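Local coordinates for protein rifamycin polyketide synthase (Amycolatopsis mediterranei, PDB 4LN9) that probably dehydrates a beta-hydroxyacyl polyketide intermediate, as the dehydratase domain of the terminal module in rifamycin biosynthesis, at residues E214-A220 / S278-V284; T197-V201 / H235-A241; L83-A87 / L99-I104; D290-L294 / T306-G312. One frame throughout, in Å; residues are numbered along the deposited sequence.

Contact 1: residues E214-A220 / S278-V284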
loop_
_atom_site.group_PDB
_atom_site.type_symbol
_atom_site.label_atom_id
_atom_site.label_comp_id
_atom_site.label_asym_id
_atom_site.label_seq_id
_atom_site.Cartn_x
_atom_site.Cartn_y
_atom_site.Cartn_z
ATOM N N GLU A 214 -8.713 -41.109 14.107
ATOM C CA GLU A 214 -7.581 -40.535 13.378
ATOM C C GLU A 214 -7.724 -40.823 11.889
ATOM O O GLU A 214 -8.015 -41.952 11.496
ATOM C CB GLU A 214 -6.267 -41.145 13.875
ATOM C CG GLU A 214 -6.003 -40.975 15.360
ATOM C CD GLU A 214 -4.791 -41.762 15.823
ATOM O OE1 GLU A 214 -4.908 -42.996 15.971
ATOM O OE2 GLU A 214 -3.720 -41.151 16.021
ATOM N N THR A 215 -7.441 -39.820 11.061
ATOM C CA THR A 215 -7.334 -40.018 9.619
ATOM C C THR A 215 -5.896 -39.795 9.159
ATOM O O THR A 215 -5.304 -38.752 9.433
ATOM C CB THR A 215 -8.258 -39.052 8.853
ATOM O OG1 THR A 215 -9.616 -39.255 9.265
ATOM C CG2 THR A 215 -8.147 -39.276 7.353
ATOM N N PHE A 216 -5.334 -40.789 8.476
ATOM C CA PHE A 216 -3.996 -40.679 7.905
ATOM C C PHE A 216 -4.088 -40.616 6.384
ATOM O O PHE A 216 -4.966 -41.238 5.787
ATOM C CB PHE A 216 -3.147 -41.880 8.330
ATOM C CG PHE A 216 -3.001 -42.019 9.819
ATOM C CD1 PHE A 216 -2.195 -41.146 10.530
ATOM C CD2 PHE A 216 -3.751 -42.951 10.520
ATOM C CE1 PHE A 216 -2.087 -41.241 11.904
ATOM C CE2 PHE A 216 -3.628 -43.069 11.892
ATOM C CZ PHE A 216 -2.813 -42.196 12.588
ATOM N N ALA A 217 -3.240 -39.807 5.759
ATOM C CA ALA A 217 -3.282 -39.684 4.307
ATOM C C ALA A 217 -1.928 -39.345 3.711
ATOM O O ALA A 217 -1.082 -38.730 4.362
ATOM C CB ALA A 217 -4.324 -38.660 3.885
ATOM N N GLU A 218 -1.709 -39.805 2.482
ATOM C CA GLU A 218 -0.651 -39.259 1.653
ATOM C C GLU A 218 -1.237 -38.283 0.650
ATOM O O GLU A 218 -2.262 -38.553 0.021
ATOM C CB GLU A 218 0.118 -40.376 0.941
ATOM C CG GLU A 218 0.865 -41.301 1.895
ATOM C CD GLU A 218 1.754 -42.311 1.189
ATOM O OE1 GLU A 218 2.235 -42.017 0.071
ATOM O OE2 GLU A 218 2.081 -43.342 1.816
ATOM N N ILE A 219 -0.638 -37.098 0.598
ATOM C CA ILE A 219 -1.117 -36.026 -0.256
ATOM C C ILE A 219 0.007 -35.663 -1.213
ATOM O O ILE A 219 1.164 -35.568 -0.808
ATOM C CB ILE A 219 -1.460 -34.770 0.570
ATOM C CG1 ILE A 219 -2.246 -35.148 1.829
ATOM C CG2 ILE A 219 -2.222 -33.761 -0.276
ATOM C CD1 ILE A 219 -3.634 -35.683 1.549
ATOM N N ALA A 220 -0.310 -35.608 -2.502
ATOM C CA ALA A 220 0.661 -35.179 -3.498
ATOM C C ALA A 220 -0.032 -34.360 -4.578
ATOM O O ALA A 220 -1.044 -34.785 -5.134
ATOM C CB ALA A 220 1.359 -36.384 -4.110
ATOM N N SER A 278 5.469 -30.271 -1.662
ATOM C CA SER A 278 4.488 -30.732 -2.648
ATOM C C SER A 278 3.916 -32.118 -2.351
ATOM O O SER A 278 2.946 -32.543 -2.976
ATOM C CB SER A 278 5.061 -30.683 -4.067
ATOM O OG SER A 278 6.311 -31.348 -4.139
ATOM N N VAL A 279 4.459 -32.778 -1.336
ATOM C CA VAL A 279 4.007 -34.113 -0.962
ATOM C C VAL A 279 4.035 -34.225 0.561
ATOM O O VAL A 279 4.933 -33.677 1.198
ATOM C CB VAL A 279 4.941 -35.184 -1.560
ATOM C CG1 VAL A 279 4.871 -35.160 -3.079
ATOM C CG2 VAL A 279 6.371 -34.957 -1.088
ATOM N N LEU A 280 2.952 -34.721 1.152
ATOM C CA LEU A 280 2.856 -34.762 2.612
ATOM C C LEU A 280 2.421 -36.137 3.100
ATOM O O LEU A 280 1.655 -36.823 2.425
ATOM C CB LEU A 280 1.868 -33.711 3.119
ATOM C CG LEU A 280 2.144 -32.226 2.877
ATOM C CD1 LEU A 280 0.979 -31.407 3.423
ATOM C CD2 LEU A 280 3.456 -31.791 3.515
ATOM N N ARG A 281 2.832 -36.489 4.314
ATOM C CA ARG A 281 2.096 -37.445 5.132
ATOM C C ARG A 281 1.392 -36.688 6.249
ATOM O O ARG A 281 1.985 -35.816 6.882
ATOM C CB ARG A 281 3.059 -38.462 5.750
ATOM C CG ARG A 281 3.859 -39.278 4.748
ATOM C CD ARG A 281 4.806 -40.225 5.472
ATOM N NE ARG A 281 5.862 -40.716 4.591
ATOM C CZ ARG A 281 6.828 -41.550 4.964
ATOM N NH1 ARG A 281 6.912 -41.962 6.224
ATOM N NH2 ARG A 281 7.742 -41.936 4.083
ATOM N N VAL A 282 0.112 -36.984 6.450
ATOM C CA VAL A 282 -0.718 -36.195 7.354
ATOM C C VAL A 282 -1.463 -37.067 8.365
ATOM O O VAL A 282 -1.807 -38.215 8.075
ATOM C CB VAL A 282 -1.723 -35.317 6.581
ATOM C CG1 VAL A 282 -1.029 -34.602 5.431
ATOM C CG2 VAL A 282 -2.879 -36.161 6.067
ATOM N N ARG A 283 -1.560 -36.571 9.599
ATOM C CA ARG A 283 -2.501 -37.108 10.586
ATOM C C ARG A 283 -3.534 -36.049 10.956
ATOM O O ARG A 283 -3.180 -34.946 11.372
ATOM C CB ARG A 283 -1.763 -37.567 11.851
ATOM C CG ARG A 283 -2.689 -37.964 12.995
ATOM C CD ARG A 283 -1.916 -38.244 14.276
ATOM N NE ARG A 283 -2.783 -38.702 15.361
ATOM C CZ ARG A 283 -3.344 -37.898 16.260
ATOM N NH1 ARG A 283 -3.157 -36.588 16.187
ATOM N NH2 ARG A 283 -4.080 -38.405 17.241
ATOM N N VAL A 284 -4.809 -36.383 10.785
ATOM C CA VAL A 284 -5.889 -35.481 11.172
ATOM C C VAL A 284 -6.733 -36.090 12.287
ATOM O O VAL A 284 -7.139 -37.249 12.203
ATOM C CB VAL A 284 -6.788 -35.122 9.972
ATOM C CG1 VAL A 284 -7.927 -34.216 10.415
ATOM C CG2 VAL A 284 -5.969 -34.448 8.881
HETATM O O HOH W 1 -10.170 -37.811 11.742
#

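Contact 2: residues T197-V201 / H235-A241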
loop_
_atom_site.group_PDB
_atom_site.type_symbol
_atom_site.label_atom_id
_atom_site.label_comp_id
_atom_site.label_asym_id
_atom_site.label_seq_id
_atom_site.Cartn_x
_atom_site.Cartn_y
_atom_site.Cartn_z
ATOM N N THR A 197 -6.127 -29.706 -9.658
ATOM C CA THR A 197 -5.160 -29.134 -8.726
ATOM C C THR A 197 -5.422 -29.583 -7.290
ATOM O O THR A 197 -4.486 -29.848 -6.535
ATOM C CB THR A 197 -5.132 -27.596 -8.788
ATOM O OG1 THR A 197 -4.873 -27.176 -10.133
ATOM C CG2 THR A 197 -4.042 -27.049 -7.877
ATOM N N PHE A 198 -6.694 -29.742 -6.939
ATOM C CA PHE A 198 -7.059 -30.018 -5.554
ATOM C C PHE A 198 -7.262 -31.499 -5.276
ATOM O O PHE A 198 -7.405 -31.901 -4.122
ATOM C CB PHE A 198 -8.304 -29.233 -5.145
ATOM C CG PHE A 198 -8.046 -27.778 -4.898
ATOM C CD1 PHE A 198 -8.001 -27.273 -3.609
ATOM C CD2 PHE A 198 -7.765 -26.930 -5.956
ATOM C CE1 PHE A 198 -7.739 -25.934 -3.383
ATOM C CE2 PHE A 198 -7.512 -25.589 -5.740
ATOM C CZ PHE A 198 -7.479 -25.095 -4.450
ATOM N N ARG A 199 -7.347 -32.306 -6.327
ATOM C CA ARG A 199 -7.518 -33.739 -6.136
ATOM C C ARG A 199 -6.190 -34.412 -5.796
ATOM O O ARG A 199 -5.577 -35.061 -6.643
ATOM C CB ARG A 199 -8.192 -34.381 -7.352
ATOM C CG ARG A 199 -9.661 -33.999 -7.488
ATOM C CD ARG A 199 -10.397 -34.881 -8.484
ATOM N NE ARG A 199 -9.780 -34.837 -9.807
ATOM C CZ ARG A 199 -10.228 -34.102 -10.821
ATOM N NH1 ARG A 199 -11.321 -33.363 -10.681
ATOM N NH2 ARG A 199 -9.569 -34.094 -11.973
ATOM N N ALA A 200 -5.689 -34.135 -4.595
ATOM C CA ALA A 200 -4.317 -34.479 -4.243
ATOM C C ALA A 200 -4.246 -35.595 -3.204
ATOM O O ALA A 200 -3.158 -35.995 -2.793
ATOM C CB ALA A 200 -3.565 -33.249 -3.759
ATOM N N VAL A 201 -5.401 -36.055 -2.736
ATOM C CA VAL A 201 -5.429 -37.151 -1.778
ATOM C C VAL A 201 -5.123 -38.474 -2.473
ATOM O O VAL A 201 -5.848 -38.888 -3.378
ATOM C CB VAL A 201 -6.788 -37.245 -1.061
ATOM C CG1 VAL A 201 -6.800 -38.433 -0.111
ATOM C CG2 VAL A 201 -7.076 -35.956 -0.306
ATOM N N HIS A 235 1.284 -24.597 -0.649
ATOM C CA HIS A 235 0.274 -24.478 -1.699
ATOM C C HIS A 235 -1.109 -24.728 -1.150
ATOM O O HIS A 235 -1.311 -25.682 -0.392
ATOM C CB HIS A 235 0.582 -25.419 -2.866
ATOM C CG HIS A 235 -0.284 -25.185 -4.085
ATOM N ND1 HIS A 235 -1.625 -25.248 -4.036
ATOM C CD2 HIS A 235 0.049 -24.898 -5.407
ATOM C CE1 HIS A 235 -2.131 -24.995 -5.257
ATOM N NE2 HIS A 235 -1.104 -24.810 -6.102
ATOM N N PRO A 236 -2.021 -23.758 -1.336
ATOM C CA PRO A 236 -3.343 -23.876 -0.730
ATOM C C PRO A 236 -4.038 -25.192 -1.076
ATOM O O PRO A 236 -4.855 -25.676 -0.295
ATOM C CB PRO A 236 -4.105 -22.695 -1.332
ATOM C CG PRO A 236 -3.051 -21.670 -1.574
ATOM C CD PRO A 236 -1.804 -22.431 -1.941
ATOM N N ALA A 237 -3.721 -25.762 -2.234
ATOM C CA ALA A 237 -4.299 -27.045 -2.623
ATOM C C ALA A 237 -3.712 -28.208 -1.821
ATOM O O ALA A 237 -4.429 -29.139 -1.455
ATOM C CB ALA A 237 -4.136 -27.282 -4.119
ATOM N N LEU A 238 -2.427 -28.114 -1.485
ATOM C CA LEU A 238 -1.795 -29.102 -0.611
ATOM C C LEU A 238 -2.398 -29.089 0.794
ATOM O O LEU A 238 -2.795 -30.134 1.315
ATOM C CB LEU A 238 -0.278 -28.896 -0.550
ATOM C CG LEU A 238 0.560 -30.075 -0.042
ATOM C CD1 LEU A 238 0.388 -31.289 -0.942
ATOM C CD2 LEU A 238 2.028 -29.687 0.066
ATOM N N LEU A 239 -2.571 -27.898 1.358
ATOM C CA LEU A 239 -3.179 -27.771 2.677
ATOM C C LEU A 239 -4.659 -28.148 2.659
ATOM O O LEU A 239 -5.140 -28.835 3.560
ATOM C CB LEU A 239 -2.989 -26.362 3.242
ATOM C CG LEU A 239 -3.445 -26.169 4.692
ATOM C CD1 LEU A 239 -2.772 -27.187 5.601
ATOM C CD2 LEU A 239 -3.166 -24.751 5.166
ATOM N N ASP A 240 -5.363 -27.761 1.598
ATOM C CA ASP A 240 -6.771 -28.120 1.470
ATOM C C ASP A 240 -6.966 -29.631 1.412
ATOM O O ASP A 240 -7.879 -30.169 2.037
ATOM C CB ASP A 240 -7.413 -27.460 0.249
ATOM C CG ASP A 240 -8.926 -27.597 0.243
ATOM O OD1 ASP A 240 -9.601 -26.748 0.865
ATOM O OD2 ASP A 240 -9.436 -28.579 -0.336
ATOM N N ALA A 241 -6.164 -30.300 0.590
ATOM C CA ALA A 241 -6.261 -31.751 0.460
ATOM C C ALA A 241 -5.894 -32.440 1.769
ATOM O O ALA A 241 -6.496 -33.448 2.140
ATOM C CB ALA A 241 -5.371 -32.246 -0.671
#

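Contact 3: residues L83-A87 / L99-I104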
loop_
_atom_site.group_PDB
_atom_site.type_symbol
_atom_site.label_atom_id
_atom_site.label_comp_id
_atom_site.label_asym_id
_atom_site.label_seq_id
_atom_site.Cartn_x
_atom_site.Cartn_y
_atom_site.Cartn_z
ATOM N N LEU A 83 -6.489 -18.194 2.000
ATOM C CA LEU A 83 -6.506 -17.069 2.926
ATOM C C LEU A 83 -5.494 -17.263 4.051
ATOM O O LEU A 83 -4.761 -16.338 4.407
ATOM C CB LEU A 83 -7.913 -16.880 3.499
ATOM C CG LEU A 83 -8.968 -16.553 2.440
ATOM C CD1 LEU A 83 -10.308 -16.231 3.084
ATOM C CD2 LEU A 83 -8.494 -15.401 1.565
ATOM N N VAL A 84 -5.409 -18.490 4.557
ATOM C CA VAL A 84 -4.393 -18.859 5.540
ATOM C C VAL A 84 -2.981 -18.592 5.024
ATOM O O VAL A 84 -2.154 -18.012 5.729
ATOM C CB VAL A 84 -4.517 -20.341 5.955
ATOM C CG1 VAL A 84 -3.301 -20.775 6.760
ATOM C CG2 VAL A 84 -5.794 -20.564 6.748
ATOM N N GLU A 85 -2.721 -18.982 3.778
ATOM C CA GLU A 85 -1.404 -18.781 3.172
ATOM C C GLU A 85 -1.076 -17.296 3.034
ATOM O O GLU A 85 0.052 -16.872 3.286
ATOM C CB GLU A 85 -1.311 -19.482 1.808
ATOM C CG GLU A 85 -0.226 -18.935 0.882
ATOM C CD GLU A 85 1.172 -19.433 1.228
ATOM O OE1 GLU A 85 1.295 -20.304 2.115
ATOM O OE2 GLU A 85 2.149 -18.943 0.620
ATOM N N LEU A 86 -2.061 -16.513 2.606
ATOM C CA LEU A 86 -1.894 -15.070 2.512
ATOM C C LEU A 86 -1.545 -14.480 3.873
ATOM O O LEU A 86 -0.649 -13.643 3.985
ATOM C CB LEU A 86 -3.166 -14.424 1.964
ATOM C CG LEU A 86 -3.577 -14.898 0.569
ATOM C CD1 LEU A 86 -4.842 -14.192 0.105
ATOM C CD2 LEU A 86 -2.443 -14.692 -0.424
ATOM N N ALA A 87 -2.282 -14.897 4.897
ATOM C CA ALA A 87 -2.104 -14.362 6.242
ATOM C C ALA A 87 -0.713 -14.691 6.760
ATOM O O ALA A 87 -0.013 -13.822 7.277
ATOM C CB ALA A 87 -3.165 -14.917 7.181
ATOM N N LEU A 99 0.139 -18.102 13.033
ATOM C CA LEU A 99 -1.269 -17.740 12.916
ATOM C C LEU A 99 -2.043 -18.136 14.171
ATOM O O LEU A 99 -2.521 -19.264 14.296
ATOM C CB LEU A 99 -1.895 -18.361 11.658
ATOM C CG LEU A 99 -3.294 -17.874 11.255
ATOM C CD1 LEU A 99 -3.352 -16.354 11.205
ATOM C CD2 LEU A 99 -3.716 -18.475 9.922
ATOM N N ASP A 100 -2.092 -17.211 15.127
ATOM C CA ASP A 100 -2.741 -17.428 16.418
ATOM C C ASP A 100 -4.220 -17.726 16.197
ATOM O O ASP A 100 -4.752 -18.712 16.708
ATOM C CB ASP A 100 -2.585 -16.167 17.280
ATOM C CG ASP A 100 -2.754 -16.436 18.767
ATOM O OD1 ASP A 100 -2.939 -17.611 19.154
ATOM O OD2 ASP A 100 -2.693 -15.464 19.554
ATOM N N GLU A 101 -4.847 -16.925 15.341
ATOM C CA GLU A 101 -6.270 -17.064 15.056
ATOM C C GLU A 101 -6.613 -16.441 13.703
ATOM O O GLU A 101 -6.024 -15.436 13.304
ATOM C CB GLU A 101 -7.094 -16.411 16.170
ATOM C CG GLU A 101 -8.599 -16.567 16.019
ATOM C CD GLU A 101 -9.356 -16.106 17.250
ATOM O OE1 GLU A 101 -8.737 -15.463 18.126
ATOM O OE2 GLU A 101 -10.562 -16.413 17.358
ATOM N N LEU A 102 -7.481 -17.112 12.952
ATOM C CA LEU A 102 -8.064 -16.518 11.753
ATOM C C LEU A 102 -9.520 -16.935 11.609
ATOM O O LEU A 102 -9.842 -18.123 11.660
ATOM C CB LEU A 102 -7.273 -16.920 10.506
ATOM C CG LEU A 102 -7.570 -16.124 9.231
ATOM C CD1 LEU A 102 -7.127 -14.678 9.385
ATOM C CD2 LEU A 102 -6.910 -16.765 8.019
ATOM N N VAL A 103 -10.409 -15.950 11.548
ATOM C CA VAL A 103 -11.824 -16.228 11.344
ATOM C C VAL A 103 -12.240 -15.889 9.918
ATOM O O VAL A 103 -11.941 -14.804 9.420
ATOM C CB VAL A 103 -12.705 -15.446 12.336
ATOM C CG1 VAL A 103 -14.178 -15.652 12.014
ATOM C CG2 VAL A 103 -12.401 -15.874 13.765
ATOM N N ILE A 104 -12.821 -16.864 9.224
ATOM C CA ILE A 104 -13.292 -16.638 7.861
ATOM C C ILE A 104 -14.716 -16.091 7.864
ATOM O O ILE A 104 -15.616 -16.685 8.454
ATOM C CB ILE A 104 -13.239 -17.926 7.014
ATOM C CG1 ILE A 104 -11.900 -18.640 7.211
ATOM C CG2 ILE A 104 -13.457 -17.603 5.542
ATOM C CD1 ILE A 104 -10.733 -17.950 6.538
#

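Contact 4: residues D290-L294 / T306-G312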
loop_
_atom_site.group_PDB
_atom_site.type_symbol
_atom_site.label_atom_id
_atom_site.label_comp_id
_atom_site.label_asym_id
_atom_site.label_seq_id
_atom_site.Cartn_x
_atom_site.Cartn_y
_atom_site.Cartn_z
ATOM N N ASP A 290 -16.544 -30.907 16.948
ATOM C CA ASP A 290 -16.804 -30.052 15.796
ATOM C C ASP A 290 -15.512 -29.521 15.186
ATOM O O ASP A 290 -15.541 -28.597 14.374
ATOM C CB ASP A 290 -17.711 -28.885 16.188
ATOM C CG ASP A 290 -17.038 -27.924 17.148
ATOM O OD1 ASP A 290 -16.095 -28.346 17.851
ATOM O OD2 ASP A 290 -17.451 -26.746 17.201
ATOM N N SER A 291 -14.378 -30.073 15.605
ATOM C CA SER A 291 -13.085 -29.511 15.219
ATOM C C SER A 291 -12.060 -30.533 14.722
ATOM O O SER A 291 -12.166 -31.729 14.998
ATOM C CB SER A 291 -12.498 -28.658 16.345
ATOM O OG SER A 291 -12.259 -29.434 17.507
ATOM N N LEU A 292 -11.039 -30.027 14.033
ATOM C CA LEU A 292 -9.935 -30.842 13.527
ATOM C C LEU A 292 -8.595 -30.298 14.023
ATOM O O LEU A 292 -8.429 -29.086 14.171
ATOM C CB LEU A 292 -9.935 -30.841 11.998
ATOM C CG LEU A 292 -11.125 -31.480 11.286
ATOM C CD1 LEU A 292 -10.958 -31.332 9.782
ATOM C CD2 LEU A 292 -11.254 -32.945 11.672
ATOM N N SER A 293 -7.614 -31.180 14.175
ATOM C CA SER A 293 -6.219 -30.764 14.297
ATOM C C SER A 293 -5.406 -31.471 13.224
ATOM O O SER A 293 -5.841 -32.485 12.684
ATOM C CB SER A 293 -5.677 -31.125 15.683
ATOM O OG SER A 293 -5.655 -32.530 15.868
ATOM N N LEU A 294 -4.284 -30.878 12.831
ATOM C CA LEU A 294 -3.494 -31.421 11.735
ATOM C C LEU A 294 -2.008 -31.361 12.066
ATOM O O LEU A 294 -1.537 -30.401 12.678
ATOM C CB LEU A 294 -3.784 -30.666 10.433
ATOM C CG LEU A 294 -2.836 -30.904 9.254
ATOM C CD1 LEU A 294 -3.026 -32.301 8.682
ATOM C CD2 LEU A 294 -3.042 -29.851 8.174
ATOM N N THR A 306 1.605 -27.539 11.299
ATOM C CA THR A 306 0.776 -27.980 12.412
ATOM C C THR A 306 -0.405 -27.045 12.603
ATOM O O THR A 306 -0.297 -25.838 12.389
ATOM C CB THR A 306 1.570 -28.070 13.729
ATOM O OG1 THR A 306 2.208 -26.814 13.993
ATOM C CG2 THR A 306 2.627 -29.162 13.645
ATOM N N LEU A 307 -1.542 -27.620 12.972
ATOM C CA LEU A 307 -2.759 -26.852 13.176
ATOM C C LEU A 307 -3.426 -27.305 14.471
ATOM O O LEU A 307 -3.769 -28.478 14.618
ATOM C CB LEU A 307 -3.708 -27.063 11.995
ATOM C CG LEU A 307 -5.120 -26.496 12.134
ATOM C CD1 LEU A 307 -5.058 -25.013 12.468
ATOM C CD2 LEU A 307 -5.912 -26.728 10.855
ATOM N N ASP A 308 -3.516 -26.401 15.446
ATOM C CA ASP A 308 -4.077 -26.749 16.750
ATOM C C ASP A 308 -5.564 -27.070 16.632
ATOM O O ASP A 308 -6.036 -28.076 17.163
ATOM C CB ASP A 308 -3.868 -25.616 17.762
ATOM C CG ASP A 308 -2.421 -25.487 18.207
ATOM O OD1 ASP A 308 -1.634 -26.425 17.964
ATOM O OD2 ASP A 308 -2.078 -24.452 18.817
ATOM N N SER A 309 -6.286 -26.236 15.890
ATOM C CA SER A 309 -7.741 -26.326 15.832
ATOM C C SER A 309 -8.297 -25.670 14.568
ATOM O O SER A 309 -7.921 -24.551 14.221
ATOM C CB SER A 309 -8.362 -25.693 17.080
ATOM O OG SER A 309 -9.776 -25.769 17.042
ATOM N N LEU A 310 -9.172 -26.389 13.868
ATOM C CA LEU A 310 -10.049 -25.782 12.871
ATOM C C LEU A 310 -11.513 -26.131 13.138
ATOM O O LEU A 310 -11.874 -27.306 13.216
ATOM C CB LEU A 310 -9.650 -26.231 11.461
ATOM C CG LEU A 310 -10.581 -25.836 10.310
ATOM C CD1 LEU A 310 -10.569 -24.329 10.100
ATOM C CD2 LEU A 310 -10.194 -26.563 9.032
ATOM N N VAL A 311 -12.334 -25.106 13.353
ATOM C CA VAL A 311 -13.779 -25.284 13.480
ATOM C C VAL A 311 -14.491 -24.873 12.188
ATOM O O VAL A 311 -14.066 -23.936 11.513
ATOM C CB VAL A 311 -14.341 -24.462 14.659
ATOM C CG1 VAL A 311 -15.860 -24.390 14.583
ATOM C CG2 VAL A 311 -13.896 -25.061 15.986
ATOM N N GLY A 312 -15.523 -25.623 11.808
ATOM C CA GLY A 312 -16.218 -25.388 10.540
ATOM C C GLY A 312 -17.654 -24.924 10.718
ATOM O O GLY A 312 -18.195 -24.974 11.821
HETATM O O HOH W 2 -11.073 -27.288 18.916
#

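Contact 1: residues E214-A220 / S278-V284
R283 reaches along its strand neighbour F216 to grip E214, and this side-chain clasp lies on one face of an antiparallel strand pair in the double hotdog fold. Strands 214-220 and 279-284 run at 165° to each other. The side chain of R283 leaves with CG anti to the backbone N (chi1 172°) and stays extended as far as NE, lying beside the F216 ring and pointing the same way. Its CB and CG both pack against F216 CE1, with R283 CG 3.5 Å from that carbon, and CD lies between the ring and the glutamate. NE then gives a fairly straight bond of 2.7 Å to E214 OE2, using the oxygen's anti lone pair, and NH2 reaches the same OE2 less directly. The guanidinium thus grips one oxygen side-on, with OE2 in its plane, although the two flat groups are turned 71° apart. The other oxygen, OE1, is taken by R207 on the neighbouring strand, so both oxygens are paired with arginines. On the opposite face T215, A217, I219, L280, V282 and V284 are buried, and I219 and L280 meet L238 of helix 236-251. There I219 and V282 cross at about a right angle, CG1 to CG1 3.8 Å. A217 CB sits 3.6 Å from V282 CG2. At the strand end a water bridges T215 OG1 and V284 O, donating to the carbonyl at 3.1 Å.

Contact 2: residues T197-V201 / H235-A241
The methyl of A237 stands almost exactly over the middle of the F198 ring: CB is 3.8 Å from the ring centroid and only 5° off its normal, a clean CH-pi contact. It joins the loop 197-201 to the start of helix 236-251, the central helix of one hotdog in this double hotdog fold. The sequence from H235 to D240, HPALLD, is a signature of polyketide synthase dehydratases, and as in relatives this part of the helix probably borders the active site. D240 meets F198 from another direction, its carboxylate near the plane of the ring at the CD1 edge and turned 77° to it. D240 OD2 is also bonded to H244 ND1, and the F198 ring meets that of H70. H235 is the N-cap: with CG anti to its backbone N (chi1 -170°), the imidazole swings back so that ND1 accepts from A237 N at 2.8 Å, with the donor in the ring plane. Beside it, T197 CG2 touches both H235 CE1 and A237 CB, while T197 OG1 is held by D69. T197 O is buried against A237 CB, 3.5 Å away, and finds no hydrogen-bonding partner. One helical turn further on, small side chains let the loop come close. A200 CB rests 3.7 Å from A241 CB, and V201 CG2 lies 3.6 Å from A241 O.

Contact 3: residues L83-A87 / L99-I104
L99 and L102 both send CG away from the backbone N (chi1 -169° and -166°), which carries their methyls across to V84 and A87 on the helix. L102 CD2 comes in over the helix backbone, 4.1 Å from V84 CA, and also touches V84 CG2 and A87 CB. V84 splits its two branches between the leucines, with CG1 3.9 Å from L99 CD2 and CG2 turned to L102. L99 CD1 completes the group at A87 CB, 4.3 Å away. At the other end of the strand I104 bends its CD1 back to meet L83 CD1 at 3.9 Å. This is helix 80-93 lying in the curve of a hotdog sheet, here against strand 98-104, with the two short axes 10.2 Å apart. A classic bulge, where D100 and E101 both face V152, adds a residue between L99 and L102, which is why both leucines turn toward the helix. Neighbouring strands supply further walls: W267 and L270 meet V84, and A149 meets L102. Every side chain that meets across this interface is a hydrocarbon, so the helix is held against the sheet by shape and by exclusion of water rather than by directional bonds.

Contact 4: residues D290-L294 / T306-G312
L292 pairs with L310, and L294 with L307, as two antiparallel hydrogen-bonded pairs, each closed by reciprocal backbone bonds. Strands 291-294 and 309-312 run at 148° to each other, their axes 4.5 Å apart at closest approach. Between the two pairs the register slips by one: S293 alone on its strand faces both D308 and S309, a beta bulge, and the chain turns a corner at D308. L292 O accepts from L310 N at 2.8 Å, and L294 N donates to L307 O at 3.0 Å. S293 fits into the bulge with its CB 3.4 Å from D308 O. These strands form a hairpin in the double hotdog fold, and the four leucines share one face, the one turned toward helix 236-251. From that face L294 reaches L239 and L310 reaches L243, both on the helix, while L307 and L310 also meet W267 of the adjoining strand. L294 and L307 touch at their bases, CB to CB 3.9 Å, before each side chain runs off with CG anti to its backbone N (chi1 167° and 171°). On the other side S291 CB rests against V311 CG2. One water joins two hydroxyls there, 2.8 Å from S291 OG and donating to S309 OG at 2.7 Å; S291 OG also has the backbone N of E288 as a partner. Next to this, D290 brings its carboxylate over the V311 methyls, with OD2 3.9 Å from CG1.

Contact 3 comes first along the chain, with helix 80-93 and the first hotdog; the segments of contacts 1 and 2 then alternate, and contact 4 closes the sequence. Contacts 1 and 2, centres about 11 Å apart, meet where A220 N probably bonds to A200 O and A241 packs on I219. Contacts 1 and 4 lie about 15 Å apart on neighbouring strands 279-285 and 291-297, with V284 touching L292 and L294. L239 of helix 236-251 links contact 2 to both V84 of contact 3 and L294 of contact 4. The helices of the two halves thus meet through apolar side chains, consistent with the two hotdogs acting as one dehydratase.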